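Sulfate adenylyltransferase (Allochromatium vinosum, PDB 4DNX) catalyses the transfer of the adenylyl group of ATP to sulfate, giving adenosine 5'-phosphosulfate and diphosphate. Local coordinates at residues T118-V123 / T155-P160; P32-S37 / C85-A90; A96-L101 / V114-A119; D63-A68 / A129-Q134; S53-F58 / V81-L86. All blocks are in the same frame, centred on the assembly; numbering follows the deposited sequence.

Contact 1. Residues T118-V123 / T155-P160; sequences TAVEQV and TAISGP
E121 and A156 bond reciprocally through the backbone, E121 N reaching A156 O at 2.9 Å and A156 N reaching E121 O at 2.8 Å, and S158 N donates to A119 O. Next to that bond, S158 O is shared by two successive amides: T118 N binds it at 2.8 Å, A119 N only weakly at 3.4 Å.

Apolar contacts are sparse. V120 sends its two methyls to different residues: chi1 173° turns CG1 toward T155 CG2, 3.7 Å away, while V120 CG2 lies alongside I157 CG2. A156 CB, on the opposite face, meets V123 CG2 at 4.1 Å.

Polar side chains work largely through water. Q122 folds back at chi2 (-56°), which sets its amide beside T155; one water donates to Q122 OE1 and also bonds T155 OG1. A second water joins E121 OE1, A156 O and S158 OG, and E121 OE1 is held as well by the backbone N of L61.

T118 and A119 together facing S158 make a classic beta bulge, set between antiparallel strands 119-122 and 155-163 of the mixed sheet of the PUA-like domain.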
# COMPACT_ATOMS: atom_id res chain seq x y z
N THR A 118 22.86 -20.38 -8.49
CA THR A 118 23.96 -21.18 -7.93
C THR A 118 23.88 -22.67 -8.25
O THR A 118 24.84 -23.40 -8.05
CB THR A 118 24.17 -20.93 -6.44
OG1 THR A 118 22.93 -21.12 -5.74
CG2 THR A 118 24.63 -19.46 -6.25
N ALA A 119 22.74 -23.13 -8.76
CA ALA A 119 22.68 -24.50 -9.26
C ALA A 119 21.55 -24.66 -10.24
O ALA A 119 20.54 -23.94 -10.18
CB ALA A 119 22.52 -25.50 -8.12
N VAL A 120 21.76 -25.60 -11.16
CA VAL A 120 20.73 -25.97 -12.11
C VAL A 120 20.69 -27.50 -12.06
O VAL A 120 21.69 -28.17 -12.36
CB VAL A 120 21.08 -25.52 -13.56
CG1 VAL A 120 20.07 -26.07 -14.55
CG2 VAL A 120 21.18 -24.00 -13.67
N GLU A 121 19.53 -28.06 -11.70
CA GLU A 121 19.40 -29.50 -11.41
C GLU A 121 18.19 -30.11 -12.13
O GLU A 121 17.16 -29.46 -12.27
CB GLU A 121 19.23 -29.71 -9.89
CG GLU A 121 20.42 -29.20 -9.05
CD GLU A 121 20.18 -29.25 -7.53
OE1 GLU A 121 19.26 -28.56 -7.08
OE2 GLU A 121 20.90 -30.00 -6.82
N GLN A 122 18.30 -31.35 -12.58
CA GLN A 122 17.15 -32.09 -13.10
C GLN A 122 16.49 -32.87 -11.98
O GLN A 122 17.18 -33.57 -11.23
CB GLN A 122 17.61 -33.07 -14.19
CG GLN A 122 18.49 -32.44 -15.24
CD GLN A 122 17.80 -31.24 -15.89
OE1 GLN A 122 16.60 -31.28 -16.20
NE2 GLN A 122 18.56 -30.16 -16.09
N VAL A 123 15.17 -32.78 -11.88
CA VAL A 123 14.43 -33.54 -10.89
C VAL A 123 13.92 -34.86 -11.47
O VAL A 123 13.27 -34.86 -12.53
CB VAL A 123 13.25 -32.73 -10.37
CG1 VAL A 123 12.75 -33.39 -9.09
CG2 VAL A 123 13.68 -31.27 -10.12
N THR A 155 13.37 -28.97 -14.59
CA THR A 155 14.66 -28.32 -14.36
C THR A 155 14.50 -27.30 -13.24
O THR A 155 13.79 -26.31 -13.38
CB THR A 155 15.17 -27.62 -15.65
OG1 THR A 155 15.34 -28.59 -16.69
CG2 THR A 155 16.53 -26.95 -15.41
N ALA A 156 15.20 -27.53 -12.12
CA ALA A 156 15.12 -26.62 -10.97
C ALA A 156 16.31 -25.66 -10.99
O ALA A 156 17.47 -26.11 -11.08
CB ALA A 156 15.14 -27.43 -9.69
N ILE A 157 16.04 -24.36 -10.94
CA ILE A 157 17.11 -23.36 -10.83
C ILE A 157 17.04 -22.78 -9.43
O ILE A 157 15.93 -22.49 -8.90
CB ILE A 157 17.04 -22.30 -11.95
CG1 ILE A 157 15.73 -21.52 -11.90
CG2 ILE A 157 17.14 -23.03 -13.32
CD1 ILE A 157 15.74 -20.27 -12.83
N SER A 158 18.20 -22.64 -8.80
CA SER A 158 18.23 -22.25 -7.38
C SER A 158 19.25 -21.15 -7.13
O SER A 158 20.19 -20.98 -7.93
CB SER A 158 18.53 -23.45 -6.46
OG SER A 158 19.71 -24.14 -6.86
N GLY A 159 19.02 -20.40 -6.06
CA GLY A 159 19.89 -19.26 -5.73
C GLY A 159 19.11 -18.06 -5.22
O GLY A 159 17.85 -18.03 -5.33
N PRO A 160 19.82 -17.06 -4.69
CA PRO A 160 19.17 -15.92 -4.06
C PRO A 160 18.56 -14.96 -5.09
O PRO A 160 19.06 -14.87 -6.23
CB PRO A 160 20.33 -15.22 -3.30
CG PRO A 160 21.56 -15.62 -4.08
CD PRO A 160 21.30 -16.98 -4.65
O HOH W 1 21.66 -23.67 -5.41
O HOH W 2 18.81 -26.23 -8.38
O HOH W 3 14.23 -30.73 -17.67

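Contact 2. Residues P32-S37 / C85-A90; sequences PSVIVS and CLLESA
L87 reaches across to V34 and V36 with both of its methyl branches. Its CD1 meets V34 CG1 at 4.1 Å, the two side chains crossing at about a right angle. The other branch, CD2, sits against the backbone just beyond, 4.1 Å from I35 O and 4.4 Å from V36 CA. A second apolar touch lies beside the first: C85 SG rests 3.8 Å from V36 CG1. With chi1 of C85 at -178° the sulfur extends away from its own backbone N and toward the valine.

No direct hydrogen bond joins the two segments. One water spans them instead, accepting from S37 N at 2.8 Å and donating to L86 O at the same distance.

Strands 33-35 and 86-87 are not partners, although both belong to the same curled mixed sheet of the PUA-like domain. Their side chains meet across the curled sheet, as would be consistent with the pseudo-barrel of PUA folds, and the contact between them is made by aliphatic side chains and one thiol.

Further out, each segment is fixed by a neighbouring strand. V34 and V36 hydrogen-bond through the backbone to strand 98-102, V34 to A100 and R102 and V36 to R102, and their side chains touch L101. C85 hydrogen-bonds through its backbone to I157 of strand 155-163, on which L87 also packs. S37 is the N-cap of helix 38-48: its OG binds A40 N and also Q152 OE1.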
# COMPACT_ATOMS: atom_id res chain seq x y z
N PRO A 32 20.18 -12.51 -19.67
CA PRO A 32 19.38 -13.69 -20.12
C PRO A 32 18.18 -13.84 -19.20
O PRO A 32 18.28 -13.60 -17.98
CB PRO A 32 20.32 -14.88 -19.87
CG PRO A 32 21.73 -14.26 -19.64
CD PRO A 32 21.44 -12.93 -19.02
N SER A 33 17.06 -14.28 -19.74
CA SER A 33 15.84 -14.27 -18.92
C SER A 33 14.98 -15.51 -19.17
O SER A 33 15.13 -16.17 -20.21
CB SER A 33 15.04 -12.98 -19.18
OG SER A 33 14.49 -12.91 -20.50
N VAL A 34 14.13 -15.84 -18.21
CA VAL A 34 13.19 -16.96 -18.37
C VAL A 34 11.86 -16.46 -17.84
O VAL A 34 11.85 -15.68 -16.91
CB VAL A 34 13.59 -18.23 -17.58
CG1 VAL A 34 14.83 -18.94 -18.24
CG2 VAL A 34 13.83 -17.93 -16.10
N ILE A 35 10.76 -16.92 -18.44
CA ILE A 35 9.41 -16.65 -17.86
C ILE A 35 9.10 -17.80 -16.89
O ILE A 35 9.15 -18.97 -17.29
CB ILE A 35 8.32 -16.53 -18.98
CG1 ILE A 35 8.61 -15.31 -19.90
CG2 ILE A 35 6.90 -16.56 -18.35
CD1 ILE A 35 8.12 -15.51 -21.36
N VAL A 36 8.83 -17.48 -15.63
CA VAL A 36 8.69 -18.51 -14.60
C VAL A 36 7.21 -18.95 -14.50
O VAL A 36 6.34 -18.33 -15.12
CB VAL A 36 9.22 -18.02 -13.20
CG1 VAL A 36 10.72 -17.70 -13.31
CG2 VAL A 36 8.45 -16.82 -12.62
N SER A 37 6.93 -20.00 -13.73
CA SER A 37 5.51 -20.37 -13.53
C SER A 37 4.81 -19.37 -12.61
O SER A 37 5.44 -18.64 -11.83
CB SER A 37 5.38 -21.77 -12.92
OG SER A 37 5.90 -21.79 -11.59
N CYS A 85 11.81 -23.14 -8.30
CA CYS A 85 11.63 -22.50 -9.62
C CYS A 85 11.92 -23.57 -10.66
O CYS A 85 13.08 -23.82 -11.03
CB CYS A 85 12.62 -21.33 -9.80
SG CYS A 85 12.35 -20.52 -11.39
N LEU A 86 10.84 -24.21 -11.10
CA LEU A 86 10.93 -25.31 -12.06
C LEU A 86 10.62 -24.78 -13.45
O LEU A 86 9.72 -23.97 -13.61
CB LEU A 86 9.92 -26.40 -11.70
CG LEU A 86 10.27 -27.25 -10.47
CD1 LEU A 86 9.09 -28.13 -10.06
CD2 LEU A 86 11.44 -28.14 -10.84
N LEU A 87 11.36 -25.27 -14.44
CA LEU A 87 11.29 -24.80 -15.84
C LEU A 87 11.29 -26.04 -16.75
O LEU A 87 11.87 -27.08 -16.40
CB LEU A 87 12.50 -23.96 -16.16
CG LEU A 87 12.76 -22.69 -15.32
CD1 LEU A 87 14.11 -22.14 -15.79
CD2 LEU A 87 11.63 -21.67 -15.50
N GLU A 88 10.73 -25.90 -17.95
CA GLU A 88 10.82 -26.95 -18.93
C GLU A 88 12.29 -27.18 -19.35
O GLU A 88 12.75 -28.32 -19.53
CB GLU A 88 9.96 -26.54 -20.13
CG GLU A 88 9.92 -27.56 -21.24
CD GLU A 88 9.47 -28.92 -20.74
OE1 GLU A 88 8.54 -28.96 -19.89
OE2 GLU A 88 10.05 -29.94 -21.19
N SER A 89 13.04 -26.09 -19.46
CA SER A 89 14.45 -26.18 -19.87
C SER A 89 15.25 -24.97 -19.36
O SER A 89 14.72 -23.88 -19.24
CB SER A 89 14.53 -26.25 -21.40
OG SER A 89 15.85 -26.06 -21.83
N ALA A 90 16.54 -25.17 -19.10
CA ALA A 90 17.42 -24.05 -18.73
C ALA A 90 18.31 -23.60 -19.91
O ALA A 90 19.30 -22.89 -19.70
CB ALA A 90 18.28 -24.42 -17.51
O HOH W 4 9.02 -21.51 -12.58

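Contact 3. Residues A96-L101 / V114-A119; sequences ATRIAL and VMDVTA
R98 and D116 run alongside each other on one face of the hairpin. The R98 chain is stretched out as far as NE, with CG anti to its N (chi1 -173°), which carries the guanidinium alongside the carboxylate. NH1 donates to D116 OD1 at 2.9 Å in a salt bridge. The acceptor lies in the guanidinium plane, while the donor meets OD1 on its syn side and 23° out of the carboxylate plane; the two planes are 21° apart. V114 comes over one face of the same guanidinium, its CG1 3.7 Å from R98 CZ. The arginine is thus gripped at its edge by charge and at a face by a methyl, and R98 NE makes a further salt bridge to E27 OE2.

On the other face the side chains are apolar. I99 crosses V117 at a slant, CD1 against V117 CG2 at 3.7 Å, and its CG1 leans on M115 CB. L101 puts both methyls at M115 SD, each of CD1 and CD2 4.0 Å from the sulfur.

I99 and M115 form the central antiparallel hydrogen-bonded pair: M115 N donates to I99 O at 2.9 Å, and I99 N donates back to M115 O at 3.0 Å. V117 N reaches T97 O at 2.9 Å from well above the carbonyl plane.

The hairpin of strands 98-102 and 111-116 is flanked by strand 33-35, which pairs with A100, and by strand 155-163, bonded to V114 through Q162. Helix 18-28 packs on the R98 and V114 face with L24 and A28, whereas I99 and M115 turn toward I157.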
# COMPACT_ATOMS: atom_id res chain seq x y z
N ALA A 96 24.83 -18.97 -17.54
CA ALA A 96 24.67 -17.63 -16.99
C ALA A 96 24.67 -17.71 -15.48
O ALA A 96 24.08 -18.63 -14.91
CB ALA A 96 23.35 -17.02 -17.48
N THR A 97 25.32 -16.76 -14.81
CA THR A 97 25.28 -16.80 -13.33
C THR A 97 24.26 -15.83 -12.73
O THR A 97 24.01 -15.87 -11.53
CB THR A 97 26.66 -16.58 -12.66
OG1 THR A 97 27.28 -15.42 -13.23
CG2 THR A 97 27.56 -17.79 -12.87
N ARG A 98 23.73 -14.95 -13.57
CA ARG A 98 22.81 -13.90 -13.16
C ARG A 98 21.78 -13.77 -14.29
O ARG A 98 22.16 -13.64 -15.47
CB ARG A 98 23.60 -12.62 -12.98
CG ARG A 98 22.86 -11.47 -12.41
CD ARG A 98 23.92 -10.58 -11.78
NE ARG A 98 23.35 -9.34 -11.31
CZ ARG A 98 22.78 -9.18 -10.12
NH1 ARG A 98 22.72 -10.19 -9.27
NH2 ARG A 98 22.27 -8.00 -9.79
N ILE A 99 20.49 -13.85 -13.92
CA ILE A 99 19.42 -13.91 -14.91
C ILE A 99 18.24 -13.08 -14.43
O ILE A 99 18.16 -12.74 -13.24
CB ILE A 99 18.97 -15.37 -15.17
CG1 ILE A 99 18.27 -15.95 -13.92
CG2 ILE A 99 20.17 -16.21 -15.63
CD1 ILE A 99 17.52 -17.30 -14.17
N ALA A 100 17.33 -12.74 -15.34
CA ALA A 100 16.08 -12.02 -14.99
C ALA A 100 14.95 -13.04 -15.00
O ALA A 100 14.85 -13.88 -15.91
CB ALA A 100 15.79 -10.89 -16.00
N LEU A 101 14.12 -13.00 -13.97
CA LEU A 101 12.89 -13.84 -13.90
C LEU A 101 11.71 -12.96 -14.32
O LEU A 101 11.47 -11.92 -13.72
CB LEU A 101 12.68 -14.35 -12.47
CG LEU A 101 13.83 -15.12 -11.80
CD1 LEU A 101 13.41 -15.62 -10.44
CD2 LEU A 101 14.36 -16.27 -12.71
N VAL A 114 15.61 -10.42 -10.09
CA VAL A 114 16.92 -10.79 -10.63
C VAL A 114 17.44 -11.92 -9.73
O VAL A 114 17.33 -11.85 -8.50
CB VAL A 114 17.87 -9.56 -10.57
CG1 VAL A 114 19.28 -9.95 -10.97
CG2 VAL A 114 17.36 -8.47 -11.48
N MET A 115 18.03 -12.95 -10.33
CA MET A 115 18.44 -14.12 -9.56
C MET A 115 19.90 -14.42 -9.83
O MET A 115 20.33 -14.33 -10.98
CB MET A 115 17.60 -15.33 -9.99
CG MET A 115 17.94 -16.60 -9.26
SD MET A 115 16.67 -17.83 -9.79
CE MET A 115 17.23 -19.19 -8.82
N ASP A 116 20.66 -14.72 -8.77
CA ASP A 116 22.01 -15.28 -8.96
C ASP A 116 21.87 -16.78 -8.92
O ASP A 116 21.50 -17.36 -7.87
CB ASP A 116 22.98 -14.77 -7.87
CG ASP A 116 23.22 -13.29 -8.00
OD1 ASP A 116 23.75 -12.88 -9.06
OD2 ASP A 116 22.82 -12.52 -7.10
N VAL A 117 22.13 -17.43 -10.05
CA VAL A 117 21.89 -18.86 -10.14
C VAL A 117 23.09 -19.63 -9.57
O VAL A 117 24.23 -19.49 -10.08
CB VAL A 117 21.61 -19.27 -11.60
CG1 VAL A 117 21.48 -20.79 -11.71
CG2 VAL A 117 20.35 -18.56 -12.09
N THR A 118 22.86 -20.38 -8.49
CA THR A 118 23.96 -21.18 -7.93
C THR A 118 23.88 -22.67 -8.25
O THR A 118 24.84 -23.40 -8.05
CB THR A 118 24.17 -20.93 -6.44
OG1 THR A 118 22.93 -21.12 -5.74
CG2 THR A 118 24.63 -19.46 -6.25
N ALA A 119 22.74 -23.13 -8.76
CA ALA A 119 22.68 -24.50 -9.26
C ALA A 119 21.55 -24.66 -10.24
O ALA A 119 20.54 -23.94 -10.18
CB ALA A 119 22.52 -25.50 -8.12

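Contact 4. Residues D63-A68 / A129-Q134; sequences DALSSA and ALMTEQ
The helix segments 63-68 and 129-134 run in broadly the same direction, inclined by 30°, their axes approaching to 9.3 Å, with A68 and M131 the nearest pair of CA atoms.

M131 carries the packing. Its CG lies 3.9 Å from L65 CD2 and equally 3.9 Å from A68 CB, so that it fits between the two. With CG-SD extended (chi2 -171°) the sulfur reaches A64, M131 SD to A64 CB at 3.8 Å; the bend at chi3 turns only the terminal methyl. L65 meets both M131 and L130 at about a right angle; its CD2 touches L130 CD2 at 4.2 Å, nearer the surface.

At the C-terminal end of the contact Q134 CB presses on A68 O at 3.3 Å. That carbonyl is not left to a methylene alone, since R275 NH2 donates a hydrogen bond to it. The Q134 side chain folds at chi2 and turns along its own helix, where NE2 donates to E133 OE2 at 2.7 Å. This bond is nearly straight, lies in the amide plane and uses the syn lone pair of the carboxylate, so it fixes the rotation of the glutamine amide without tying the helices together.

No hydrogen bond crosses the segments, and the interface rests on van der Waals contact. M131 also touches L61, so the methionine enters the space between L61, A64, L65 and A68, residues spaced as in a knobs-into-holes pocket: helix-helix packing of helices 61-70 and 125-136 within the PUA-like domain.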
# COMPACT_ATOMS: atom_id res chain seq x y z
N ASP A 63 17.48 -29.07 -0.37
CA ASP A 63 16.61 -28.31 0.52
C ASP A 63 15.12 -28.58 0.25
O ASP A 63 14.31 -28.64 1.19
CB ASP A 63 16.89 -26.80 0.39
CG ASP A 63 18.17 -26.37 1.09
OD1 ASP A 63 18.51 -27.01 2.11
OD2 ASP A 63 18.83 -25.40 0.64
N ALA A 64 14.75 -28.68 -1.04
CA ALA A 64 13.36 -29.00 -1.38
C ALA A 64 12.92 -30.37 -0.84
O ALA A 64 11.79 -30.51 -0.30
CB ALA A 64 13.10 -28.87 -2.89
N LEU A 65 13.82 -31.37 -0.96
CA LEU A 65 13.51 -32.74 -0.44
C LEU A 65 13.39 -32.71 1.07
O LEU A 65 12.48 -33.30 1.65
CB LEU A 65 14.56 -33.74 -0.92
CG LEU A 65 14.44 -33.99 -2.42
CD1 LEU A 65 15.84 -34.45 -2.89
CD2 LEU A 65 13.38 -35.06 -2.70
N SER A 66 14.26 -31.92 1.70
CA SER A 66 14.25 -31.84 3.16
C SER A 66 12.98 -31.09 3.65
O SER A 66 12.31 -31.53 4.58
CB SER A 66 15.51 -31.16 3.68
OG SER A 66 15.57 -31.28 5.11
N SER A 67 12.62 -30.00 2.97
CA SER A 67 11.39 -29.23 3.32
C SER A 67 10.12 -30.11 3.16
O SER A 67 9.24 -30.17 4.07
CB SER A 67 11.31 -27.98 2.41
OG SER A 67 10.22 -27.20 2.88
N ALA A 68 10.03 -30.81 2.02
CA ALA A 68 8.89 -31.67 1.75
C ALA A 68 8.74 -32.74 2.83
O ALA A 68 7.63 -32.99 3.31
CB ALA A 68 9.04 -32.34 0.35
N ALA A 129 7.71 -37.47 -7.24
CA ALA A 129 6.67 -38.28 -6.55
C ALA A 129 6.83 -38.18 -5.03
O ALA A 129 5.82 -38.11 -4.31
CB ALA A 129 6.70 -39.75 -7.00
N LEU A 130 8.08 -38.21 -4.56
CA LEU A 130 8.34 -38.12 -3.12
C LEU A 130 7.86 -36.76 -2.60
O LEU A 130 7.11 -36.68 -1.61
CB LEU A 130 9.83 -38.33 -2.80
CG LEU A 130 10.30 -38.25 -1.34
CD1 LEU A 130 9.49 -39.14 -0.44
CD2 LEU A 130 11.78 -38.63 -1.24
N MET A 131 8.24 -35.69 -3.30
CA MET A 131 7.85 -34.32 -2.85
C MET A 131 6.32 -34.13 -2.94
O MET A 131 5.72 -33.56 -2.04
CB MET A 131 8.58 -33.22 -3.66
CG MET A 131 10.10 -33.12 -3.35
SD MET A 131 10.93 -31.73 -4.04
CE MET A 131 11.03 -32.22 -5.79
N THR A 132 5.70 -34.65 -4.02
CA THR A 132 4.25 -34.55 -4.23
C THR A 132 3.46 -35.25 -3.10
O THR A 132 2.60 -34.61 -2.48
CB THR A 132 3.86 -35.21 -5.59
OG1 THR A 132 4.44 -34.42 -6.63
CG2 THR A 132 2.37 -35.23 -5.77
N GLU A 133 3.79 -36.51 -2.83
CA GLU A 133 3.10 -37.26 -1.79
C GLU A 133 3.27 -36.60 -0.39
O GLU A 133 2.32 -36.53 0.39
CB GLU A 133 3.56 -38.72 -1.77
CG GLU A 133 2.73 -39.56 -0.83
CD GLU A 133 3.21 -39.44 0.61
OE1 GLU A 133 2.37 -39.50 1.55
OE2 GLU A 133 4.44 -39.26 0.78
N GLN A 134 4.46 -36.10 -0.10
CA GLN A 134 4.74 -35.48 1.20
C GLN A 134 4.04 -34.11 1.40
O GLN A 134 3.48 -33.82 2.48
CB GLN A 134 6.25 -35.36 1.43
CG GLN A 134 6.95 -36.71 1.61
CD GLN A 134 6.63 -37.32 2.95
OE1 GLN A 134 7.13 -36.88 3.98
NE2 GLN A 134 5.78 -38.32 2.96

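Contact 5. Residues S53-F58 / V81-L86; sequences SPLDGF and VPLLCL
A CH-pi contact, with a cysteine sulfur-aromatic contact behind it, joins F58 of the short strand 57-58 to C85 in the run leading into strand 86-87. C85 CB stands over the face of the F58 ring, 3.7 Å from the centroid and 14° off the normal. SG lies further out along nearly the same normal, 4.7 Å from the centroid, so the sulfur acts at a distance while the methylene does the touching.

The ring is set by chi1 -69°, which turns CG away from the carbonyl carbon and brings CD1 up to the L84-C85 peptide. CD1 is 3.5 Å from L84 C and CE1 is 3.7 Å from L84 O, an oblique approach to the peptide. L83 O lies near the ring plane at its edge; its closest atom in F58 is CA, at 3.7 Å.

Further along, L55 and L83 cross at a slant: L55 CD2 meets L83 CD1 at 3.8 Å. The same L83 CD1 methyl also comes within 4.2 Å of G57 O. Helix 38-48 covers this group, with L47 against L55, A40 against F58 and N43 against both F58 and L83.

All six touching residues are buried and no hydrogen bond passes between the segments. Several backbone groups bond elsewhere: F58 with G159, C85 with I157, L83 with M59. The contact therefore probably rests on apolar packing and dispersion, with a weak contribution from C-H and sulfur over the ring.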
# COMPACT_ATOMS: atom_id res chain seq x y z
N SER A 53 10.31 -14.72 5.07
CA SER A 53 11.57 -14.45 5.76
C SER A 53 11.99 -15.54 6.76
O SER A 53 11.09 -16.19 7.34
CB SER A 53 11.41 -13.14 6.59
OG SER A 53 12.59 -12.85 7.36
N PRO A 54 13.21 -16.03 6.57
CA PRO A 54 14.38 -15.21 6.31
C PRO A 54 15.00 -15.83 5.05
O PRO A 54 16.21 -15.64 4.78
CB PRO A 54 15.29 -15.45 7.53
CG PRO A 54 15.02 -16.85 7.89
CD PRO A 54 13.51 -17.01 7.66
N LEU A 55 14.22 -16.58 4.27
CA LEU A 55 14.81 -17.27 3.11
C LEU A 55 15.24 -16.30 2.01
O LEU A 55 14.64 -15.24 1.81
CB LEU A 55 13.81 -18.30 2.53
CG LEU A 55 13.78 -19.67 3.23
CD1 LEU A 55 13.47 -19.57 4.69
CD2 LEU A 55 12.73 -20.55 2.56
N ASP A 56 16.30 -16.67 1.29
CA ASP A 56 16.87 -15.73 0.29
C ASP A 56 16.46 -15.90 -1.15
O ASP A 56 16.71 -15.01 -1.97
CB ASP A 56 18.42 -15.65 0.38
CG ASP A 56 19.11 -16.90 -0.05
OD1 ASP A 56 18.49 -17.76 -0.74
OD2 ASP A 56 20.32 -17.01 0.28
N GLY A 57 15.79 -17.00 -1.46
CA GLY A 57 15.44 -17.29 -2.84
C GLY A 57 14.98 -18.71 -3.04
O GLY A 57 14.40 -19.32 -2.15
N PHE A 58 15.25 -19.26 -4.22
CA PHE A 58 14.70 -20.57 -4.58
C PHE A 58 15.63 -21.67 -4.15
O PHE A 58 16.85 -21.51 -4.20
CB PHE A 58 14.45 -20.64 -6.09
CG PHE A 58 13.31 -19.75 -6.56
CD1 PHE A 58 11.97 -20.12 -6.35
CD2 PHE A 58 13.57 -18.54 -7.20
CE1 PHE A 58 10.92 -19.30 -6.78
CE2 PHE A 58 12.53 -17.71 -7.65
CZ PHE A 58 11.19 -18.09 -7.43
N VAL A 81 7.19 -25.77 3.22
CA VAL A 81 7.01 -26.28 1.84
C VAL A 81 8.20 -25.93 0.96
O VAL A 81 8.88 -24.94 1.17
CB VAL A 81 5.69 -25.74 1.16
CG1 VAL A 81 4.46 -26.08 2.02
CG2 VAL A 81 5.81 -24.24 0.89
N PRO A 82 8.45 -26.71 -0.08
CA PRO A 82 9.56 -26.40 -0.96
C PRO A 82 9.25 -25.10 -1.67
O PRO A 82 8.09 -24.82 -1.92
CB PRO A 82 9.57 -27.55 -1.99
CG PRO A 82 8.63 -28.58 -1.53
CD PRO A 82 7.87 -28.05 -0.32
N LEU A 83 10.28 -24.28 -1.94
CA LEU A 83 10.12 -23.11 -2.77
C LEU A 83 10.96 -23.35 -4.01
O LEU A 83 12.17 -23.14 -3.99
CB LEU A 83 10.67 -21.85 -2.08
CG LEU A 83 9.88 -21.28 -0.90
CD1 LEU A 83 10.56 -19.94 -0.48
CD2 LEU A 83 8.39 -21.08 -1.23
N LEU A 84 10.31 -23.80 -5.08
CA LEU A 84 11.05 -24.21 -6.28
C LEU A 84 10.79 -23.28 -7.45
O LEU A 84 9.70 -22.68 -7.59
CB LEU A 84 10.67 -25.65 -6.66
CG LEU A 84 11.27 -26.76 -5.78
CD1 LEU A 84 10.56 -28.06 -6.03
CD2 LEU A 84 12.79 -26.93 -6.08
N CYS A 85 11.81 -23.14 -8.30
CA CYS A 85 11.63 -22.50 -9.62
C CYS A 85 11.92 -23.57 -10.66
O CYS A 85 13.08 -23.82 -11.03
CB CYS A 85 12.62 -21.33 -9.80
SG CYS A 85 12.35 -20.52 -11.39
N LEU A 86 10.84 -24.21 -11.10
CA LEU A 86 10.93 -25.31 -12.06
C LEU A 86 10.62 -24.78 -13.45
O LEU A 86 9.72 -23.97 -13.61
CB LEU A 86 9.92 -26.40 -11.70
CG LEU A 86 10.27 -27.25 -10.47
CD1 LEU A 86 9.09 -28.13 -10.06
CD2 LEU A 86 11.44 -28.14 -10.84

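Overall arrangement
All five contacts lie in the PUA-like domain. Strand 155-163 ties contact 1 to contacts 2, 3 and 5, centred 10 to 11 Å away: strands 119-122, 86-87, 111-116 and 57-58 pair with that strand. Contacts 2 and 5 share C85 and L86; contacts 2 and 3 join where strand 33-35 runs beside 98-102, 3 and 5 where L101 and M115 reach F58. Contact 4, between two helices, lies about 13 Å from contact 5 and 23 Å from contact 3 (centres), and touches contact 1 through V123 and M131, contact 5 through A64 and L84. Along the chain contact 5 closes before contact 3, itself nested inside contact 4, so the helix pair is attached to the sheet by chain and packing.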